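Local coordinates for protein putative antibiotic biosynthesis monooxygenase (Bordetella bronchiseptica, PDB 3GZ7) that probably acts as an antibiotic biosynthesis monooxygenase and pairs with a second copy into a dimeric alpha-beta barrel, at residues 20-25 with 72-77. Residues are numbered along the deposited sequence; the frame is centred on the assembly and turned at random.
Sequences MIQEIA and VVDWET
E23 and W75 meet side by side on the helix-facing side of two antiparallel strands, the buried, closely packed side. The indole NE1 donates a straight bond (167°) to E23 OE1 at 3.0 Å, which accepts through its anti lone pair; carboxylate and ring are nearly coplanar. With CG anti to the backbone N (chi1 165°), E23 runs extended along the indole edge, its CB 3.6 Å from W75 CD1. V73 CG2 lies 3.6 Å from E23 OE1, and V73 CG1 sits over the rim of one indole face. I21 CD1 reaches W75 CB at 3.7 Å. Paired backbone bonds join I21 with W75 and E23 with V73. The other face is partly exposed: Q22 NE2 gives D74 OD1 a 3.0 Å bond in the plane of the Q22 amide, against which V72 CG1 lies, while V72 CG2 and I24 CD1 touch loosely at 4.0 Å. At the exposed end, the bent selenomethionine M20 lays SE 3.5 Å from W75 O. This is the central pair of the barrel subunit's antiparallel sheet, flanked by strands 54-62 and 107-113. H81 of helix 78-85, N-capped by T77, stacks on W75; a citrate, probably from the crystallisation liquor, lies near E23; I63 and H60 of the second subunit pack on I21 and Q22, respectively.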
loop_
_atom_site.group_PDB
_atom_site.type_symbol
_atom_site.label_atom_id
_atom_site.label_comp_id
_atom_site.label_asym_id
_atom_site.label_seq_id
_atom_site.Cartn_x
_atom_site.Cartn_y
_atom_site.Cartn_z
HETATM N N MSE A 20 -7.680 10.286 -9.141
HETATM C CA MSE A 20 -6.832 10.373 -7.965
HETATM C C MSE A 20 -5.601 9.462 -8.084
HETATM O O MSE A 20 -5.649 8.409 -8.732
HETATM C CB MSE A 20 -7.665 9.977 -6.742
HETATM C CG MSE A 20 -7.247 10.551 -5.407
HETATM SE SE MSE A 20 -7.768 12.411 -5.055
HETATM C CE MSE A 20 -9.642 12.373 -5.323
ATOM N N ILE A 21 -4.498 9.906 -7.485
ATOM C CA ILE A 21 -3.337 9.071 -7.258
ATOM C C ILE A 21 -3.055 8.969 -5.751
ATOM O O ILE A 21 -3.553 9.768 -4.962
ATOM C CB ILE A 21 -2.128 9.560 -8.078
ATOM C CG1 ILE A 21 -1.596 10.913 -7.580
ATOM C CG2 ILE A 21 -2.503 9.612 -9.619
ATOM C CD1 ILE A 21 -0.514 10.822 -6.460
ATOM N N GLN A 22 -2.321 7.931 -5.364
ATOM C CA GLN A 22 -1.895 7.731 -3.982
ATOM C C GLN A 22 -0.376 7.770 -3.878
ATOM O O GLN A 22 0.324 7.089 -4.605
ATOM C CB GLN A 22 -2.418 6.401 -3.467
ATOM C CG GLN A 22 -3.962 6.356 -3.353
ATOM C CD GLN A 22 -4.421 5.128 -2.612
ATOM O OE1 GLN A 22 -3.839 4.040 -2.788
ATOM N NE2 GLN A 22 -5.447 5.281 -1.761
ATOM N N GLU A 23 0.118 8.638 -3.025
ATOM C CA GLU A 23 1.484 8.588 -2.571
ATOM C C GLU A 23 1.547 7.453 -1.579
ATOM O O GLU A 23 0.700 7.385 -0.691
ATOM C CB GLU A 23 1.875 9.899 -1.852
ATOM C CG GLU A 23 3.187 9.811 -1.016
ATOM C CD GLU A 23 3.364 10.916 -0.004
ATOM O OE1 GLU A 23 2.529 11.848 0.026
ATOM O OE2 GLU A 23 4.369 10.879 0.754
ATOM N N ILE A 24 2.549 6.579 -1.730
ATOM C CA ILE A 24 2.872 5.488 -0.764
ATOM C C ILE A 24 4.232 5.789 -0.175
ATOM O O ILE A 24 5.195 5.840 -0.897
ATOM C CB ILE A 24 2.916 4.092 -1.476
ATOM C CG1 ILE A 24 1.685 3.911 -2.344
ATOM C CG2 ILE A 24 2.968 2.928 -0.478
ATOM C CD1 ILE A 24 0.378 3.805 -1.488
ATOM N N ALA A 25 4.303 6.047 1.121
ATOM C CA ALA A 25 5.552 6.291 1.817
ATOM C C ALA A 25 5.802 5.134 2.799
ATOM O O ALA A 25 5.014 4.952 3.744
ATOM C CB ALA A 25 5.457 7.590 2.568
ATOM N N VAL A 72 -0.352 6.429 3.434
ATOM C CA VAL A 72 -1.064 6.490 2.142
ATOM C C VAL A 72 -1.797 7.818 2.082
ATOM O O VAL A 72 -2.621 8.108 2.952
ATOM C CB VAL A 72 -2.028 5.272 1.973
ATOM C CG1 VAL A 72 -2.772 5.298 0.615
ATOM C CG2 VAL A 72 -1.221 3.985 2.163
ATOM N N VAL A 73 -1.413 8.661 1.105
ATOM C CA VAL A 73 -1.940 10.019 0.956
ATOM C C VAL A 73 -2.616 10.129 -0.393
ATOM O O VAL A 73 -2.033 9.754 -1.398
ATOM C CB VAL A 73 -0.838 11.098 1.085
ATOM C CG1 VAL A 73 -1.443 12.469 1.070
ATOM C CG2 VAL A 73 -0.040 10.894 2.365
ATOM N N ASP A 74 -3.857 10.626 -0.403
ATOM C CA ASP A 74 -4.623 10.819 -1.645
ATOM C C ASP A 74 -4.367 12.204 -2.189
ATOM O O ASP A 74 -4.589 13.174 -1.498
ATOM C CB ASP A 74 -6.114 10.585 -1.408
ATOM C CG ASP A 74 -6.376 9.214 -0.790
ATOM O OD1 ASP A 74 -6.160 8.180 -1.433
ATOM O OD2 ASP A 74 -6.719 9.174 0.395
ATOM N N TRP A 75 -3.847 12.242 -3.426
ATOM C CA TRP A 75 -3.552 13.439 -4.199
ATOM C C TRP A 75 -4.300 13.435 -5.520
ATOM O O TRP A 75 -4.484 12.404 -6.152
ATOM C CB TRP A 75 -2.036 13.541 -4.462
ATOM C CG TRP A 75 -1.155 13.618 -3.209
ATOM C CD1 TRP A 75 -0.383 12.600 -2.661
ATOM C CD2 TRP A 75 -0.953 14.765 -2.370
ATOM N NE1 TRP A 75 0.289 13.073 -1.565
ATOM C CE2 TRP A 75 -0.069 14.379 -1.337
ATOM C CE3 TRP A 75 -1.460 16.075 -2.373
ATOM C CZ2 TRP A 75 0.337 15.260 -0.341
ATOM C CZ3 TRP A 75 -1.075 16.939 -1.376
ATOM C CH2 TRP A 75 -0.187 16.526 -0.358
ATOM N N GLU A 76 -4.712 14.613 -5.962
ATOM C CA GLU A 76 -5.319 14.747 -7.295
ATOM C C GLU A 76 -4.327 14.470 -8.408
ATOM O O GLU A 76 -4.669 13.816 -9.388
ATOM C CB GLU A 76 -5.942 16.140 -7.482
ATOM C CG GLU A 76 -7.264 16.333 -6.726
ATOM C CD GLU A 76 -7.711 17.831 -6.654
ATOM O OE1 GLU A 76 -7.263 18.635 -7.494
ATOM O OE2 GLU A 76 -8.541 18.173 -5.768
ATOM N N THR A 77 -3.117 15.009 -8.247
ATOM C CA THR A 77 -1.986 14.786 -9.127
ATOM C C THR A 77 -0.684 14.515 -8.325
ATOM O O THR A 77 -0.585 14.890 -7.152
ATOM C CB THR A 77 -1.703 16.031 -10.026
ATOM O OG1 THR A 77 -1.091 17.064 -9.246
ATOM C CG2 THR A 77 -2.987 16.543 -10.689
#